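Local coordinates for protein endonuclease 2 (PDB 4CXP) that cleaves RNA and single-stranded DNA, and less readily double-stranded DNA, to 5'-phosphorylated products with the help of three divalent metal ions, at residues Arg149-Leu153 and His154-Asp158; Pro241-Tyr244 and Gln245-Gln249. One frame throughout, in Å; residues are numbered along the deposited sequence.

Contact 1 of 2, residues Arg149-Leu153 and His154-Asp158. With ZN (zinc ion), chain F; SO4 (sulfate ion), chain J.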
ATOM      1  N   ARG A 149       4.220 -24.497   3.941  1.00 13.26           N
ATOM      2  CA  ARG A 149       3.608 -23.990   5.163  1.00 13.82           C
ATOM      3  C   ARG A 149       2.216 -23.453   4.940  1.00 12.89           C
ATOM      4  O   ARG A 149       1.920 -22.863   3.907  1.00 14.05           O
ATOM      5  CB  ARG A 149       4.465 -22.883   5.752  1.00 14.69           C
ATOM      6  CG  ARG A 149       5.863 -23.319   6.120  1.00 16.15           C
ATOM      7  CD  ARG A 149       5.849 -24.365   7.221  1.00 18.48           C
ATOM      8  NE  ARG A 149       7.198 -24.747   7.556  0.70 16.88           N
ATOM      9  CZ  ARG A 149       7.519 -25.648   8.477  0.70 19.39           C
ATOM     10  NH1 ARG A 149       6.578 -26.261   9.187  0.70 21.41           N
ATOM     11  NH2 ARG A 149       8.802 -25.926   8.699  0.70 21.53           N
ATOM     12  N   LYS A 150       1.346 -23.608   5.925  1.00 14.38           N
ATOM     13  CA  LYS A 150       0.012 -23.024   5.865  1.00 14.71           C
ATOM     14  C   LYS A 150       0.080 -21.506   5.805  1.00 13.29           C
ATOM     15  O   LYS A 150       0.861 -20.886   6.510  1.00 15.06           O
ATOM     16  CB  LYS A 150      -0.813 -23.436   7.090  1.00 16.81           C
ATOM     17  CG  LYS A 150      -1.157 -24.917   7.145  1.00 20.58           C
ATOM     18  CD  LYS A 150      -1.966 -25.277   8.384  1.00 24.82           C
ATOM     19  N   ALA A 151      -0.755 -20.920   4.956  1.00 12.69           N
ATOM     20  CA  ALA A 151      -0.889 -19.479   4.874  1.00 12.23           C
ATOM     21  C   ALA A 151      -2.216 -19.144   4.266  1.00 11.72           C
ATOM     22  O   ALA A 151      -2.734 -19.896   3.461  1.00 15.68           O
ATOM     23  CB  ALA A 151       0.214 -18.864   4.026  1.00 14.81           C
ATOM     24  N   ASN A 152      -2.753 -17.989   4.595  1.00 11.15           N
ATOM     25  CA  ASN A 152      -3.912 -17.502   3.867  1.00 10.90           C
ATOM     26  C   ASN A 152      -3.473 -16.586   2.726  1.00  9.43           C
ATOM     27  O   ASN A 152      -2.369 -16.043   2.717  1.00  9.87           O
ATOM     28  CB  ASN A 152      -4.956 -16.865   4.786  1.00 12.18           C
ATOM     29  CG  ASN A 152      -4.518 -15.539   5.339  1.00 12.01           C
ATOM     30  OD1 ASN A 152      -4.372 -14.573   4.614  1.00 12.09           O
ATOM     31  ND2 ASN A 152      -4.313 -15.479   6.645  1.00 16.44           N
ATOM     32  N   LEU A 153      -4.353 -16.431   1.744  1.00  9.33           N
ATOM     33  CA  LEU A 153      -3.988 -15.731   0.528  1.00  9.24           C
ATOM     34  C   LEU A 153      -3.666 -14.255   0.809  1.00  8.57           C
ATOM     35  O   LEU A 153      -2.777 -13.675   0.190  1.00  8.66           O
ATOM     36  CB  LEU A 153      -5.091 -15.865  -0.514  1.00  9.29           C
ATOM     37  CG  LEU A 153      -4.738 -15.322  -1.893  1.00  9.85           C
ATOM     38  CD1 LEU A 153      -3.573 -16.075  -2.521  1.00 10.74           C
ATOM     39  CD2 LEU A 153      -5.966 -15.350  -2.788  1.00 10.26           C
ATOM     40  N   HIS A 154      -4.411 -13.634   1.719  1.00  9.12           N
ATOM     41  CA  HIS A 154      -4.129 -12.263   2.065  1.00  8.78           C
ATOM     42  C   HIS A 154      -2.690 -12.090   2.574  1.00  8.40           C
ATOM     43  O   HIS A 154      -1.971 -11.184   2.149  1.00  8.87           O
ATOM     44  CB  HIS A 154      -5.143 -11.736   3.089  1.00  9.43           C
ATOM     45  CG  HIS A 154      -4.983 -10.282   3.342  1.00  9.08           C
ATOM     46  ND1 HIS A 154      -5.775  -9.332   2.750  1.00  9.17           N
ATOM     47  CD2 HIS A 154      -4.065  -9.599   4.060  1.00  9.10           C
ATOM     48  CE1 HIS A 154      -5.359  -8.131   3.111  1.00  9.29           C
ATOM     49  NE2 HIS A 154      -4.305  -8.266   3.896  1.00  9.37           N
ATOM     50  N   HIS A 155      -2.297 -12.976   3.480  1.00  8.95           N
ATOM     51  CA  HIS A 155      -0.973 -12.933   4.053  1.00  9.40           C
ATOM     52  C   HIS A 155       0.110 -13.168   3.001  1.00  8.44           C
ATOM     53  O   HIS A 155       1.199 -12.593   3.077  1.00  8.88           O
ATOM     54  CB  HIS A 155      -0.871 -13.959   5.194  1.00 11.12           C
ATOM     55  CG  HIS A 155       0.362 -13.802   6.032  1.00 12.85           C
ATOM     56  ND1 HIS A 155       1.553 -14.449   5.781  1.00 14.78           N
ATOM     57  CD2 HIS A 155       0.580 -13.044   7.127  1.00 18.88           C
ATOM     58  CE1 HIS A 155       2.441 -14.120   6.705  1.00 16.12           C
ATOM     59  NE2 HIS A 155       1.876 -13.268   7.532  1.00 20.50           N
ATOM     60  N   ILE A 156      -0.175 -14.019   2.035  1.00  8.30           N
ATOM     61  CA  ILE A 156       0.772 -14.251   0.946  1.00  8.35           C
ATOM     62  C   ILE A 156       1.073 -12.936   0.234  1.00  7.73           C
ATOM     63  O   ILE A 156       2.228 -12.666  -0.101  1.00  8.21           O
ATOM     64  CB  ILE A 156       0.242 -15.366   0.019  1.00  9.06           C
ATOM     65  CG1 ILE A 156       0.414 -16.722   0.731  1.00  9.56           C
ATOM     66  CG2 ILE A 156       0.939 -15.349  -1.328  1.00  9.34           C
ATOM     67  CD1 ILE A 156      -0.342 -17.855   0.090  1.00 10.73           C
ATOM     68  N   TRP A 157       0.040 -12.130  -0.029  1.00  7.67           N
ATOM     69  CA  TRP A 157       0.217 -10.841  -0.664  1.00  7.55           C
ATOM     70  C   TRP A 157       0.794  -9.787   0.263  1.00  7.55           C
ATOM     71  O   TRP A 157       1.610  -8.964  -0.170  1.00  8.42           O
ATOM     72  CB  TRP A 157      -1.104 -10.427  -1.324  1.00  7.77           C
ATOM     73  CG  TRP A 157      -1.299 -11.156  -2.610  1.00  8.04           C
ATOM     74  CD1 TRP A 157      -1.718 -12.455  -2.786  1.00  8.51           C
ATOM     75  CD2 TRP A 157      -0.920 -10.681  -3.909  1.00  8.16           C
ATOM     76  NE1 TRP A 157      -1.654 -12.781  -4.117  1.00  9.01           N
ATOM     77  CE2 TRP A 157      -1.177 -11.709  -4.823  1.00  8.60           C
ATOM     78  CE3 TRP A 157      -0.410  -9.470  -4.384  1.00  8.99           C
ATOM     79  CZ2 TRP A 157      -0.931 -11.569  -6.185  1.00  9.87           C
ATOM     80  CZ3 TRP A 157      -0.187  -9.330  -5.731  1.00 10.20           C
ATOM     81  CH2 TRP A 157      -0.443 -10.374  -6.617  1.00 10.46           C
ATOM     82  N   ASP A 158       0.426  -9.790   1.540  1.00  7.33           N
ATOM     83  CA  ASP A 158       1.019  -8.819   2.454  1.00  7.74           C
ATOM     84  C   ASP A 158       2.517  -9.074   2.647  1.00  7.50           C
ATOM     85  O   ASP A 158       3.283  -8.108   2.751  1.00  8.42           O
ATOM     86  CB  ASP A 158       0.385  -8.892   3.858  1.00  7.84           C
ATOM     87  CG  ASP A 158      -0.864  -8.052   4.041  1.00  7.91           C
ATOM     88  OD1 ASP A 158      -1.192  -7.175   3.209  1.00  8.16           O
ATOM     89  OD2 ASP A 158      -1.518  -8.248   5.101  1.00  9.25           O
TER
HETATM   90 ZN    ZN F 932      -3.055  -6.751   4.803  1.00  9.68          ZN
HETATM   91  S   SO4 J 962       2.556 -25.393   9.253  0.70 24.78           S
HETATM   92  O1  SO4 J 962       1.479 -25.974  10.063  0.70 29.22           O
HETATM   93  O2  SO4 J 962       3.797 -26.119   9.499  0.70 32.97           O
HETATM   94  O3  SO4 J 962       2.751 -23.974   9.593  0.70 30.80           O
HETATM   95  O4  SO4 J 962       2.186 -25.478   7.846  0.70 30.17           O
HETATM   96  O   HOH W   1      -4.189  -6.980   6.542  1.00 14.05           O
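N152 caps the helix that carries H154, H155, I156 and W157. Its OD1 accepts from H155 N at 2.9 Å. The bond is nearly straight at the hydrogen (162°), but the donor lies above the plane of the amide. CG sits between the backbone N and the carbonyl carbon (chi1 71°), which brings OD1 to H155 N. The two side chains cross at about a right angle, their planes 80° apart, and H155 CB touches N152 OD1 at 3.6 Å. With an alanine here, H155 N would probably lose its side-chain acceptor and the first turn its cap. The backbone takes over at once: I156 N bonds N152 O, and W157 N bonds L153 O. A151 CB rests on I156 CG1 at 3.9 Å, joining strand 149-152 to the first turn of the helix. L153 and W157 lie alongside each other and point the same way, CD1 to CD1 4.1 Å. L153 O also sits at the indole edge, in the ring plane. W157 NE1 bonds Y235 OH. At the start of the strand, R149 NH1 and K150 N hold a sulfate, probably from the crystallisation liquor. One turn apart, H154 and D158 share a zinc ion. H154 NE2 binds it at 2.2 Å. D158 chelates it unevenly, OD1 at 2.5 Å and OD2 at 2.2 Å. H130 and a water are among its other ligands. H154 ND1 donates to the backbone O of G138. This is an Asn N-cap at a strand-to-helix junction, opening onto a zinc site of an S1/P1 nuclease.

Contact 2 of 2, residues Pro241-Tyr244 and Gln245-Gln249. With NAG (2-acetamido-2-deoxy-beta-D-glucopyranose), chain D.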
ATOM      1  N   PRO A 241       6.113  -9.842 -10.594  1.00 10.46           N
ATOM      2  CA  PRO A 241       6.124  -8.556 -11.287  1.00 10.52           C
ATOM      3  C   PRO A 241       5.007  -7.618 -10.877  1.00  8.26           C
ATOM      4  O   PRO A 241       5.207  -6.410 -10.854  1.00  7.49           O
ATOM      5  CB  PRO A 241       6.047  -8.937 -12.770  1.00 11.93           C
ATOM      6  CG  PRO A 241       6.624 -10.306 -12.830  1.00 13.57           C
ATOM      7  CD  PRO A 241       6.176 -10.959 -11.546  1.00 12.03           C
ATOM      8  N   ILE A 242       3.845  -8.150 -10.537  1.00  9.04           N
ATOM      9  CA  ILE A 242       2.745  -7.272 -10.134  0.50  8.10           C
ATOM     10  C   ILE A 242       2.994  -6.756  -8.716  1.00  7.53           C
ATOM     11  O   ILE A 242       2.657  -5.613  -8.438  1.00  7.41           O
ATOM     12  CB  ILE A 242       1.330  -7.885 -10.370  0.50  9.23           C
ATOM     13  CG1 ILE A 242       0.208  -6.969  -9.891  0.50 10.64           C
ATOM     14  CG2 ILE A 242       1.138  -9.159  -9.613  0.50  9.74           C
ATOM     15  CD1 ILE A 242       0.195  -5.602 -10.515  0.50 13.39           C
ATOM     16  N   VAL A 243       3.594  -7.554  -7.837  1.00  7.56           N
ATOM     17  CA  VAL A 243       4.016  -7.035  -6.553  1.00  7.44           C
ATOM     18  C   VAL A 243       5.002  -5.872  -6.752  1.00  7.00           C
ATOM     19  O   VAL A 243       4.856  -4.810  -6.152  1.00  7.34           O
ATOM     20  CB  VAL A 243       4.577  -8.150  -5.663  1.00  8.62           C
ATOM     21  CG1 VAL A 243       5.248  -7.585  -4.420  1.00  9.48           C
ATOM     22  CG2 VAL A 243       3.450  -9.111  -5.284  1.00 10.10           C
ATOM     23  N   TYR A 244       6.019  -6.080  -7.586  1.00  6.76           N
ATOM     24  CA  TYR A 244       6.961  -5.006  -7.892  1.00  7.03           C
ATOM     25  C   TYR A 244       6.244  -3.745  -8.385  1.00  6.85           C
ATOM     26  O   TYR A 244       6.537  -2.640  -7.949  1.00  7.11           O
ATOM     27  CB  TYR A 244       7.960  -5.453  -8.936  1.00  6.98           C
ATOM     28  CG  TYR A 244       8.989  -6.494  -8.556  1.00  7.33           C
ATOM     29  CD1 TYR A 244       9.425  -6.708  -7.259  1.00  8.10           C
ATOM     30  CD2 TYR A 244       9.595  -7.224  -9.566  1.00  8.26           C
ATOM     31  CE1 TYR A 244      10.437  -7.621  -6.986  1.00  9.00           C
ATOM     32  CE2 TYR A 244      10.618  -8.128  -9.302  1.00  8.96           C
ATOM     33  CZ  TYR A 244      11.029  -8.309  -8.009  1.00  9.25           C
ATOM     34  OH  TYR A 244      12.078  -9.178  -7.721  1.00 11.15           O
ATOM     35  N   GLN A 245       5.318  -3.932  -9.321  1.00  6.80           N
ATOM     36  CA  GLN A 245       4.564  -2.815  -9.885  1.00  6.98           C
ATOM     37  C   GLN A 245       3.837  -2.040  -8.788  1.00  6.77           C
ATOM     38  O   GLN A 245       3.880  -0.812  -8.760  1.00  6.95           O
ATOM     39  CB  GLN A 245       3.563  -3.341 -10.903  1.00  7.33           C
ATOM     40  CG  GLN A 245       2.730  -2.266 -11.602  1.00  7.98           C
ATOM     41  CD  GLN A 245       1.412  -2.824 -12.058  1.00  9.13           C
ATOM     42  OE1 GLN A 245       1.362  -3.682 -12.933  1.00 10.93           O
ATOM     43  NE2 GLN A 245       0.337  -2.372 -11.430  1.00  9.01           N
ATOM     44  N   ARG A 246       3.134  -2.751  -7.919  1.00  6.50           N
ATOM     45  CA  ARG A 246       2.344  -2.090  -6.899  1.00  6.59           C
ATOM     46  C   ARG A 246       3.180  -1.397  -5.850  1.00  6.83           C
ATOM     47  O   ARG A 246       2.812  -0.324  -5.373  1.00  7.41           O
ATOM     48  CB  ARG A 246       1.377  -3.079  -6.244  1.00  6.70           C
ATOM     49  CG  ARG A 246       0.337  -3.694  -7.173  1.00  6.88           C
ATOM     50  CD  ARG A 246      -0.514  -2.680  -7.922  1.00  7.23           C
ATOM     51  NE  ARG A 246      -1.509  -2.082  -7.042  1.00  7.33           N
ATOM     52  CZ  ARG A 246      -2.348  -1.120  -7.422  1.00  7.00           C
ATOM     53  NH1 ARG A 246      -2.140  -0.461  -8.553  1.00  7.61           N
ATOM     54  NH2 ARG A 246      -3.391  -0.844  -6.661  1.00  7.67           N
ATOM     55  N   LEU A 247       4.332  -1.974  -5.491  1.00  6.92           N
ATOM     56  CA  LEU A 247       5.248  -1.319  -4.578  1.00  7.17           C
ATOM     57  C   LEU A 247       5.825  -0.043  -5.193  1.00  7.20           C
ATOM     58  O   LEU A 247       5.911   0.997  -4.543  1.00  8.22           O
ATOM     59  CB  LEU A 247       6.363  -2.268  -4.153  1.00  7.68           C
ATOM     60  CG  LEU A 247       5.945  -3.498  -3.352  1.00  8.21           C
ATOM     61  CD1 LEU A 247       7.134  -4.434  -3.167  1.00  9.54           C
ATOM     62  CD2 LEU A 247       5.326  -3.145  -2.015  1.00  9.39           C
ATOM     63  N   ALA A 248       6.227  -0.127  -6.456  1.00  7.35           N
ATOM     64  CA  ALA A 248       6.769   1.035  -7.155  1.00  7.49           C
ATOM     65  C   ALA A 248       5.700   2.121  -7.299  1.00  7.13           C
ATOM     66  O   ALA A 248       5.969   3.290  -7.055  1.00  7.54           O
ATOM     67  CB  ALA A 248       7.310   0.621  -8.493  1.00  7.93           C
ATOM     68  N   GLN A 249       4.489   1.738  -7.701  1.00  7.21           N
ATOM     69  CA  GLN A 249       3.396   2.685  -7.800  1.00  7.14           C
ATOM     70  C   GLN A 249       3.143   3.349  -6.449  1.00  7.50           C
ATOM     71  O   GLN A 249       2.958   4.566  -6.370  1.00  7.97           O
ATOM     72  CB  GLN A 249       2.127   1.994  -8.281  1.00  7.40           C
ATOM     73  CG  GLN A 249       2.088   1.739  -9.765  1.00  7.50           C
ATOM     74  CD  GLN A 249       0.870   0.949 -10.194  1.00  7.29           C
ATOM     75  OE1 GLN A 249       0.522  -0.049  -9.575  1.00  7.76           O
ATOM     76  NE2 GLN A 249       0.220   1.380 -11.253  1.00  8.56           N
TER
HETATM   77  C1  NAG D   1      13.491  -4.621 -13.410  1.00 10.96           C
HETATM   78  C2  NAG D   1      12.891  -5.843 -12.722  1.00 10.33           C
HETATM   79  C3  NAG D   1      13.500  -7.111 -13.302  1.00 10.68           C
HETATM   80  C4  NAG D   1      13.332  -7.124 -14.812  1.00 11.14           C
HETATM   81  C5  NAG D   1      13.852  -5.825 -15.416  1.00 13.05           C
HETATM   82  C6  NAG D   1      13.608  -5.715 -16.916  1.00 15.46           C
HETATM   83  C7  NAG D   1      12.215  -5.189 -10.484  1.00  9.15           C
HETATM   84  C8  NAG D   1      12.516  -5.181  -9.019  1.00  9.35           C
HETATM   85  N2  NAG D   1      13.080  -5.787 -11.288  1.00  9.30           N
HETATM   86  O3  NAG D   1      12.894  -8.242 -12.707  1.00 11.62           O
HETATM   87  O4  NAG D   1      14.043  -8.233 -15.325  1.00 12.70           O
HETATM   88  O5  NAG D   1      13.205  -4.725 -14.797  1.00 12.49           O
HETATM   89  O6  NAG D   1      12.230  -5.814 -17.197  1.00 18.59           O
HETATM   90  O7  NAG D   1      11.211  -4.600 -10.910  1.00 10.60           O
HETATM   91  O   HOH W   2       3.146  -5.747 -13.578  1.00 19.73           O
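Helix 233-262 of this S1/P1 nuclease runs on through this contact just after a kink at P241 and I242, whose N atoms make no bond to the preceding turn. Four i to i+4 backbone bonds join the two halves. They run from Q245 N to P241 O, R246 N to I242 O, L247 N to V243 O and A248 N to Y244 O. On one side, I242 and Q245 cross at a slant. In one of two I242 conformers, CG1 is anti to the backbone N (chi1 178°), and this brings CD1 to the amide of Q245 and near R246 CG. V243 and L247 run side by side, with V243 CG1 3.9 Å from L247 CD1. Y244 turns its ring to a glycan sugar. The acetamide methyl C8 of that N-acetylglucosamine sits over the ring centre, 3.4 Å above its plane. Y244 OH bonds Y170 OH. One turn on, Q249 OE1 takes two donors from opposite faces of its amide plane, both standing well off that plane: Q245 NE2 at 3.0 Å and R246 NH1 at 2.9 Å. The first bond is nearly straight (170°), the second more bent (142°). A water donates to Q245 OE1 at 2.8 Å. R246 also forms a salt bridge with E212 and bonds H126 O and Y209 O. The paired donors probably help to hold the Q249 amide, and the bonds to R246 are likely to spread its buried positive charge over several acceptors.

How the contacts relate
The chain meets contact 1 first, where strand 149-152 leaves its sheet and passes directly into helix 153-169. Contact 2 follows much later, in the middle of the last helix, 233-262. Both are local, so neither closes a long loop, and they neither nest nor cross: the first ends before the second begins. Their centres are about 18 Å apart, yet the two touch. W157 reaches from residues 154-158 to residues 241-244, with its CH2 3.6 Å from I242 CG2 in one conformer and its CZ3 3.7 Å from V243 CG2. This packing ties the zinc-bearing helix to the C-terminal helix and, through strand 149-152, the three-stranded mixed sheet to helix 233-262.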